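Local atomic coordinates of subtilase cytotoxin subunit A (Escherichia coli, PDB entry 2IY9), a protein that acts as the protease subunit of an AB5 toxin, a subtilisin-family serine endoprotease that cuts the host endoplasmic reticulum chaperone BiP and so brings on cell death. Residues F69-D74 against I127-S132; R115-I118 against D124-I127. All blocks are in the same frame, centred on the assembly; numbering follows the deposited sequence.

Contact 1. Residues F69-D74 against I127-S132; sequences FSFTQD and IRAIES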
ATOM      1  N   PHE A  69     -12.095   4.708 -11.855  1.00 25.12           N
ATOM      2  CA  PHE A  69     -13.390   4.052 -11.628  1.00 25.83           C
ATOM      3  C   PHE A  69     -14.096   4.639 -10.424  1.00 26.05           C
ATOM      4  O   PHE A  69     -13.442   5.116  -9.484  1.00 25.62           O
ATOM      5  CB  PHE A  69     -13.194   2.567 -11.314  1.00 25.53           C
ATOM      6  CG  PHE A  69     -12.608   1.763 -12.436  1.00 26.39           C
ATOM      7  CD1 PHE A  69     -13.432   1.005 -13.270  1.00 27.81           C
ATOM      8  CD2 PHE A  69     -11.221   1.696 -12.620  1.00 27.12           C
ATOM      9  CE1 PHE A  69     -12.882   0.234 -14.294  1.00 27.06           C
ATOM     10  CE2 PHE A  69     -10.673   0.927 -13.639  1.00 25.71           C
ATOM     11  CZ  PHE A  69     -11.498   0.203 -14.474  1.00 26.38           C
ATOM     12  N   SER A  70     -15.432   4.559 -10.441  1.00 26.77           N
ATOM     13  CA  SER A  70     -16.262   4.920  -9.297  1.00 27.19           C
ATOM     14  C   SER A  70     -16.931   3.702  -8.679  1.00 27.85           C
ATOM     15  O   SER A  70     -17.515   2.867  -9.384  1.00 28.03           O
ATOM     16  CB  SER A  70     -17.366   5.894  -9.693  1.00 27.69           C
ATOM     17  OG  SER A  70     -18.128   6.234  -8.542  1.00 26.67           O
ATOM     18  N   PHE A  71     -16.847   3.620  -7.357  1.00 28.18           N
ATOM     19  CA  PHE A  71     -17.630   2.670  -6.587  1.00 28.53           C
ATOM     20  C   PHE A  71     -18.363   3.426  -5.495  1.00 29.08           C
ATOM     21  O   PHE A  71     -18.618   2.909  -4.417  1.00 28.92           O
ATOM     22  CB  PHE A  71     -16.738   1.555  -6.055  1.00 28.23           C
ATOM     23  CG  PHE A  71     -16.099   0.762  -7.148  1.00 27.70           C
ATOM     24  CD1 PHE A  71     -16.801  -0.263  -7.778  1.00 27.98           C
ATOM     25  CD2 PHE A  71     -14.811   1.075  -7.596  1.00 28.46           C
ATOM     26  CE1 PHE A  71     -16.234  -0.986  -8.820  1.00 26.56           C
ATOM     27  CE2 PHE A  71     -14.228   0.354  -8.642  1.00 27.15           C
ATOM     28  CZ  PHE A  71     -14.945  -0.675  -9.259  1.00 27.89           C
ATOM     29  N   THR A  72     -18.701   4.671  -5.809  1.00 29.92           N
ATOM     30  CA  THR A  72     -19.384   5.544  -4.870  1.00 30.80           C
ATOM     31  C   THR A  72     -20.773   5.863  -5.406  1.00 31.44           C
ATOM     32  O   THR A  72     -21.044   5.685  -6.599  1.00 31.48           O
ATOM     33  CB  THR A  72     -18.580   6.837  -4.606  1.00 30.67           C
ATOM     34  OG1 THR A  72     -18.213   7.429  -5.856  1.00 30.44           O
ATOM     35  CG2 THR A  72     -17.315   6.511  -3.814  1.00 30.46           C
ATOM     36  N   GLN A  73     -21.637   6.344  -4.514  1.00 32.00           N
ATOM     37  CA  GLN A  73     -23.062   6.505  -4.799  1.00 32.22           C
ATOM     38  C   GLN A  73     -23.369   7.663  -5.753  1.00 32.35           C
ATOM     39  O   GLN A  73     -24.463   7.724  -6.337  1.00 32.68           O
ATOM     40  CB  GLN A  73     -23.825   6.691  -3.493  1.00 32.46           C
ATOM     41  CG  GLN A  73     -23.853   5.458  -2.602  1.00 33.50           C
ATOM     42  CD  GLN A  73     -24.527   5.730  -1.269  1.00 35.31           C
ATOM     43  OE1 GLN A  73     -25.559   6.405  -1.213  1.00 38.90           O
ATOM     44  NE2 GLN A  73     -23.953   5.211  -0.192  1.00 33.61           N
ATOM     45  N   ASP A  74     -22.409   8.573  -5.906  1.00 32.08           N
ATOM     46  CA  ASP A  74     -22.521   9.677  -6.862  1.00 31.81           C
ATOM     47  C   ASP A  74     -22.069   9.299  -8.284  1.00 31.80           C
ATOM     48  O   ASP A  74     -22.182  10.107  -9.208  1.00 32.11           O
ATOM     49  CB  ASP A  74     -21.756  10.909  -6.359  1.00 31.52           C
ATOM     50  CG  ASP A  74     -20.236  10.677  -6.249  1.00 31.92           C
ATOM     51  OD1 ASP A  74     -19.747   9.542  -6.510  1.00 32.39           O
ATOM     52  OD2 ASP A  74     -19.536  11.645  -5.894  1.00 29.80           O
ATOM     53  N   ILE A 127     -14.816  -3.916  -1.477  1.00 26.42           N
ATOM     54  CA  ILE A 127     -14.914  -5.250  -2.081  1.00 25.96           C
ATOM     55  C   ILE A 127     -15.298  -5.205  -3.560  1.00 25.80           C
ATOM     56  O   ILE A 127     -14.698  -5.913  -4.372  1.00 25.02           O
ATOM     57  CB  ILE A 127     -15.838  -6.190  -1.255  1.00 25.92           C
ATOM     58  CG1 ILE A 127     -15.195  -6.430   0.121  1.00 26.87           C
ATOM     59  CG2 ILE A 127     -16.096  -7.510  -1.997  1.00 25.60           C
ATOM     60  CD1 ILE A 127     -16.138  -6.909   1.210  1.00 28.35           C
ATOM     61  N   ARG A 128     -16.275  -4.369  -3.917  1.00 25.63           N
ATOM     62  CA  ARG A 128     -16.656  -4.204  -5.322  1.00 26.03           C
ATOM     63  C   ARG A 128     -15.474  -3.752  -6.185  1.00 25.46           C
ATOM     64  O   ARG A 128     -15.303  -4.219  -7.315  1.00 24.61           O
ATOM     65  CB  ARG A 128     -17.823  -3.225  -5.478  1.00 26.84           C
ATOM     66  CG  ARG A 128     -19.096  -3.615  -4.728  1.00 29.83           C
ATOM     67  CD  ARG A 128     -19.624  -5.000  -5.095  1.00 34.44           C
ATOM     68  NE  ARG A 128     -20.559  -5.442  -4.060  1.00 40.44           N
ATOM     69  CZ  ARG A 128     -20.314  -6.376  -3.145  1.00 41.94           C
ATOM     70  NH1 ARG A 128     -19.163  -7.040  -3.130  1.00 42.76           N
ATOM     71  NH2 ARG A 128     -21.245  -6.669  -2.251  1.00 45.08           N
ATOM     72  N   ALA A 129     -14.665  -2.848  -5.636  1.00 25.42           N
ATOM     73  CA  ALA A 129     -13.465  -2.349  -6.312  1.00 25.13           C
ATOM     74  C   ALA A 129     -12.525  -3.485  -6.659  1.00 25.16           C
ATOM     75  O   ALA A 129     -12.024  -3.549  -7.784  1.00 25.21           O
ATOM     76  CB  ALA A 129     -12.757  -1.319  -5.445  1.00 25.33           C
ATOM     77  N   ILE A 130     -12.314  -4.388  -5.695  1.00 24.54           N
ATOM     78  CA  ILE A 130     -11.394  -5.507  -5.859  1.00 24.43           C
ATOM     79  C   ILE A 130     -11.975  -6.575  -6.794  1.00 24.67           C
ATOM     80  O   ILE A 130     -11.279  -7.065  -7.680  1.00 23.75           O
ATOM     81  CB  ILE A 130     -10.981  -6.130  -4.499  1.00 24.46           C
ATOM     82  CG1 ILE A 130     -10.148  -5.139  -3.675  1.00 23.84           C
ATOM     83  CG2 ILE A 130     -10.150  -7.397  -4.723  1.00 25.09           C
ATOM     84  CD1 ILE A 130     -10.026  -5.527  -2.186  1.00 24.60           C
ATOM     85  N   GLU A 131     -13.250  -6.916  -6.605  1.00 25.21           N
ATOM     86  CA  GLU A 131     -13.948  -7.839  -7.516  1.00 26.21           C
ATOM     87  C   GLU A 131     -13.830  -7.387  -8.969  1.00 25.78           C
ATOM     88  O   GLU A 131     -13.747  -8.215  -9.878  1.00 25.97           O
ATOM     89  CB  GLU A 131     -15.436  -7.959  -7.168  1.00 25.84           C
ATOM     90  CG  GLU A 131     -15.753  -8.712  -5.885  1.00 27.50           C
ATOM     91  CD  GLU A 131     -17.222  -8.570  -5.476  1.00 28.82           C
ATOM     92  OE1 GLU A 131     -17.949  -7.745  -6.077  1.00 31.98           O
ATOM     93  OE2 GLU A 131     -17.652  -9.278  -4.548  1.00 34.16           O
ATOM     94  N   SER A 132     -13.855  -6.075  -9.181  1.00 25.57           N
ATOM     95  CA  SER A 132     -13.754  -5.498 -10.527  1.00 25.91           C
ATOM     96  C   SER A 132     -12.389  -5.780 -11.161  1.00 26.18           C
ATOM     97  O   SER A 132     -12.301  -6.144 -12.346  1.00 26.64           O
ATOM     98  CB  SER A 132     -14.072  -3.996 -10.497  1.00 25.45           C
ATOM     99  OG  SER A 132     -13.804  -3.400 -11.754  1.00 26.02           O
TER
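The ring of F71 lies broadside on helix 125-134, with the backbone of A129 beneath one of its faces. The CA of A129 stands 3.7 Å from the ring centroid and 13° off the ring normal, so its C-H is directed into the pi cloud, a well-formed CH-pi contact. So close a fit to the helix backbone depends on a small residue: alanine brings only a methyl, and its CB rests 3.8 Å from CD2 of F71. Toward CD1 and CE1 the helix backbone continues under the ring with R128, its C over the face and its O 3.7 Å from CE1 of F71. Of the arginine side chain little more than CB, near CD1, takes part. The chain bends at chi2 and turns from the ring to a salt bridge within the helix, NH1 of R128 to OE2 of E131 at 3.0 Å; the guanidinium plane is 85° from that of the ring. One turn further on, S132 meets the far end of the phenyl, CB of S132 being 3.7 Å from CZ of F71, while its OG lies at the ring edge, in plane. With chi1 at 172° that hydroxyl turns to R115 of strand 111-116, whose NH1 it bonds. F71 follows directly on the end of edge strand 65-70, and its side chain also touches R115 and V117, so it bridges from the sheet margin to a helix packed on one side of the parallel sheet of the subtilase fold. Between the two segments the attraction is dispersion and CH-pi contact, without a polar bond; shape decides the fit, and the polar groups at its margin, R128 and S132, have partners of their own.

Contact 2. Residues R115-I118 against D124-I127; sequences RRVI and DSWI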
ATOM      1  N   ARG A 115      -9.478   3.769  -8.043  1.00 23.74           N
ATOM      2  CA  ARG A 115     -10.752   3.128  -7.787  1.00 23.96           C
ATOM      3  C   ARG A 115     -11.351   3.806  -6.571  1.00 23.91           C
ATOM      4  O   ARG A 115     -10.961   3.535  -5.418  1.00 23.47           O
ATOM      5  CB  ARG A 115     -10.570   1.614  -7.617  1.00 24.21           C
ATOM      6  CG  ARG A 115     -10.086   0.938  -8.900  1.00 23.12           C
ATOM      7  CD  ARG A 115      -9.786  -0.542  -8.753  1.00 24.33           C
ATOM      8  NE  ARG A 115      -9.465  -1.106 -10.066  1.00 24.49           N
ATOM      9  CZ  ARG A 115     -10.364  -1.630 -10.895  1.00 25.00           C
ATOM     10  NH1 ARG A 115     -11.649  -1.681 -10.546  1.00 25.23           N
ATOM     11  NH2 ARG A 115      -9.980  -2.094 -12.076  1.00 24.01           N
ATOM     12  N   ARG A 116     -12.286   4.720  -6.827  1.00 24.01           N
ATOM     13  CA  ARG A 116     -12.828   5.527  -5.740  1.00 24.23           C
ATOM     14  C   ARG A 116     -13.893   4.750  -4.972  1.00 23.93           C
ATOM     15  O   ARG A 116     -14.885   4.324  -5.558  1.00 23.74           O
ATOM     16  CB  ARG A 116     -13.367   6.871  -6.231  1.00 24.76           C
ATOM     17  CG  ARG A 116     -13.816   7.751  -5.056  1.00 25.40           C
ATOM     18  CD  ARG A 116     -14.479   9.072  -5.450  1.00 25.60           C
ATOM     19  NE  ARG A 116     -15.402   9.450  -4.374  1.00 27.51           N
ATOM     20  CZ  ARG A 116     -16.457  10.256  -4.492  1.00 29.31           C
ATOM     21  NH1 ARG A 116     -16.761  10.851  -5.644  1.00 29.01           N
ATOM     22  NH2 ARG A 116     -17.214  10.475  -3.429  1.00 29.64           N
ATOM     23  N   VAL A 117     -13.684   4.579  -3.664  1.00 23.76           N
ATOM     24  CA  VAL A 117     -14.603   3.782  -2.828  1.00 24.52           C
ATOM     25  C   VAL A 117     -15.221   4.551  -1.647  1.00 25.55           C
ATOM     26  O   VAL A 117     -16.141   4.046  -0.980  1.00 25.07           O
ATOM     27  CB  VAL A 117     -13.927   2.484  -2.306  1.00 24.00           C
ATOM     28  CG1 VAL A 117     -13.572   1.570  -3.462  1.00 23.76           C
ATOM     29  CG2 VAL A 117     -12.693   2.806  -1.468  1.00 24.46           C
ATOM     30  N   ILE A 118     -14.687   5.751  -1.398  1.00 26.49           N
ATOM     31  CA  ILE A 118     -15.113   6.656  -0.326  1.00 27.42           C
ATOM     32  C   ILE A 118     -14.980   8.108  -0.826  1.00 28.26           C
ATOM     33  O   ILE A 118     -14.274   8.360  -1.798  1.00 28.27           O
ATOM     34  CB  ILE A 118     -14.296   6.453   0.994  1.00 27.23           C
ATOM     35  CG1 ILE A 118     -12.788   6.683   0.772  1.00 27.38           C
ATOM     36  CG2 ILE A 118     -14.587   5.072   1.618  1.00 27.27           C
ATOM     37  CD1 ILE A 118     -11.914   6.530   2.031  1.00 27.93           C
ATOM     38  N   ASP A 124     -20.005  -2.147   0.663  1.00 32.93           N
ATOM     39  CA  ASP A 124     -18.843  -2.998   0.411  1.00 31.94           C
ATOM     40  C   ASP A 124     -18.035  -2.492  -0.791  1.00 30.84           C
ATOM     41  O   ASP A 124     -17.474  -3.282  -1.559  1.00 30.30           O
ATOM     42  CB  ASP A 124     -19.278  -4.460   0.227  1.00 32.68           C
ATOM     43  CG  ASP A 124     -19.931  -5.045   1.477  1.00 34.25           C
ATOM     44  OD1 ASP A 124     -19.508  -4.700   2.600  1.00 38.25           O
ATOM     45  OD2 ASP A 124     -20.868  -5.857   1.336  1.00 37.06           O
ATOM     46  N   SER A 125     -17.990  -1.169  -0.944  1.00 29.40           N
ATOM     47  CA  SER A 125     -17.375  -0.541  -2.110  1.00 28.31           C
ATOM     48  C   SER A 125     -15.931  -1.017  -2.287  1.00 27.72           C
ATOM     49  O   SER A 125     -15.499  -1.297  -3.411  1.00 26.58           O
ATOM     50  CB  SER A 125     -17.440   0.984  -1.998  1.00 28.30           C
ATOM     51  OG  SER A 125     -16.848   1.425  -0.794  1.00 26.75           O
ATOM     52  N   TRP A 126     -15.216  -1.113  -1.163  1.00 27.37           N
ATOM     53  CA  TRP A 126     -13.878  -1.708  -1.095  1.00 27.44           C
ATOM     54  C   TRP A 126     -13.843  -3.063  -1.796  1.00 27.12           C
ATOM     55  O   TRP A 126     -12.950  -3.325  -2.612  1.00 26.98           O
ATOM     56  CB  TRP A 126     -13.431  -1.886   0.363  1.00 27.99           C
ATOM     57  CG  TRP A 126     -13.437  -0.632   1.172  1.00 28.41           C
ATOM     58  CD1 TRP A 126     -14.454  -0.170   1.961  1.00 29.35           C
ATOM     59  CD2 TRP A 126     -12.377   0.325   1.283  1.00 29.14           C
ATOM     60  NE1 TRP A 126     -14.092   1.017   2.553  1.00 30.11           N
ATOM     61  CE2 TRP A 126     -12.825   1.347   2.152  1.00 29.56           C
ATOM     62  CE3 TRP A 126     -11.094   0.424   0.727  1.00 29.23           C
ATOM     63  CZ2 TRP A 126     -12.037   2.459   2.477  1.00 29.39           C
ATOM     64  CZ3 TRP A 126     -10.306   1.529   1.059  1.00 29.90           C
ATOM     65  CH2 TRP A 126     -10.785   2.532   1.919  1.00 29.22           C
ATOM     66  N   ILE A 127     -14.816  -3.916  -1.477  1.00 26.42           N
ATOM     67  CA  ILE A 127     -14.914  -5.250  -2.081  1.00 25.96           C
ATOM     68  C   ILE A 127     -15.298  -5.205  -3.560  1.00 25.80           C
ATOM     69  O   ILE A 127     -14.698  -5.913  -4.372  1.00 25.02           O
ATOM     70  CB  ILE A 127     -15.838  -6.190  -1.255  1.00 25.92           C
ATOM     71  CG1 ILE A 127     -15.195  -6.430   0.121  1.00 26.87           C
ATOM     72  CG2 ILE A 127     -16.096  -7.510  -1.997  1.00 25.60           C
ATOM     73  CD1 ILE A 127     -16.138  -6.909   1.210  1.00 28.35           C
TER
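V117 sets its branched side chain into the first turn of helix 125-134, each of its carbons against a different part of S125 or W126. CB sits beside the serine hydroxyl, 3.5 Å from OG of S125. From there CG1, anti to the carbonyl carbon (chi1 -64°), runs to the helix backbone and lies 3.5 Å from the carbonyl O of S125. The other methyl, CG2, ends over the six-membered ring of W126, 3.5 Å from its centroid and only 9° off the normal. This is a CH-pi contact over the indole face, and a beta-branched residue suits the place because its two methyls serve backbone and ring at once. I118 adds to the apolar cover: its CG2 is 3.8 Å from CZ2 of W126 and approaches the indole obliquely. The polar link comes from the backbone of V117, whose O accepts a hydrogen bond of 2.7 Å from OG of S125, with the donor tilted 15° from the carbonyl plane. Serine fits the first turn of the helix, being small enough to lie against the valine and able to bond the residue just past the strand. R116 NE gives a nearly straight bond of 3.0 Å to O of I118, reaching the carbonyl from above its plane and fastening the turn that follows the strand. W126 also touches W162 of helix 160-172, and V51 of strand 47-52 touches both V117 and W126. This is a short beta-to-alpha connection, in which the chain leaving strand 111-116 is tied to the helix after it. The carbonyl of the buried V117 thus has a serine hydroxyl as partner, while valine, isoleucine and tryptophan pack beside it.

In the fold
Both contacts use helix 125-134, and their centres lie about 4 Å apart. Contact 1 brings the chain leaving edge strand 65-70 to the helix, contact 2 the chain leaving strand 111-116, and the two are joined directly: F71 N probably donates to R116 O (2.8 Å), and D74 OD2 forms a salt bridge with R116 NH1 (2.9 Å). The O of F71 also packs on CB of S125. The charge relay system, assigned as D52, H89 and S272, is nearer to contact 2: the side chain of I118 is about 5 Å from that of D52 and about 6 Å from that of H89, whereas the side chain of A129 in contact 1 is about 9 Å from that of D52.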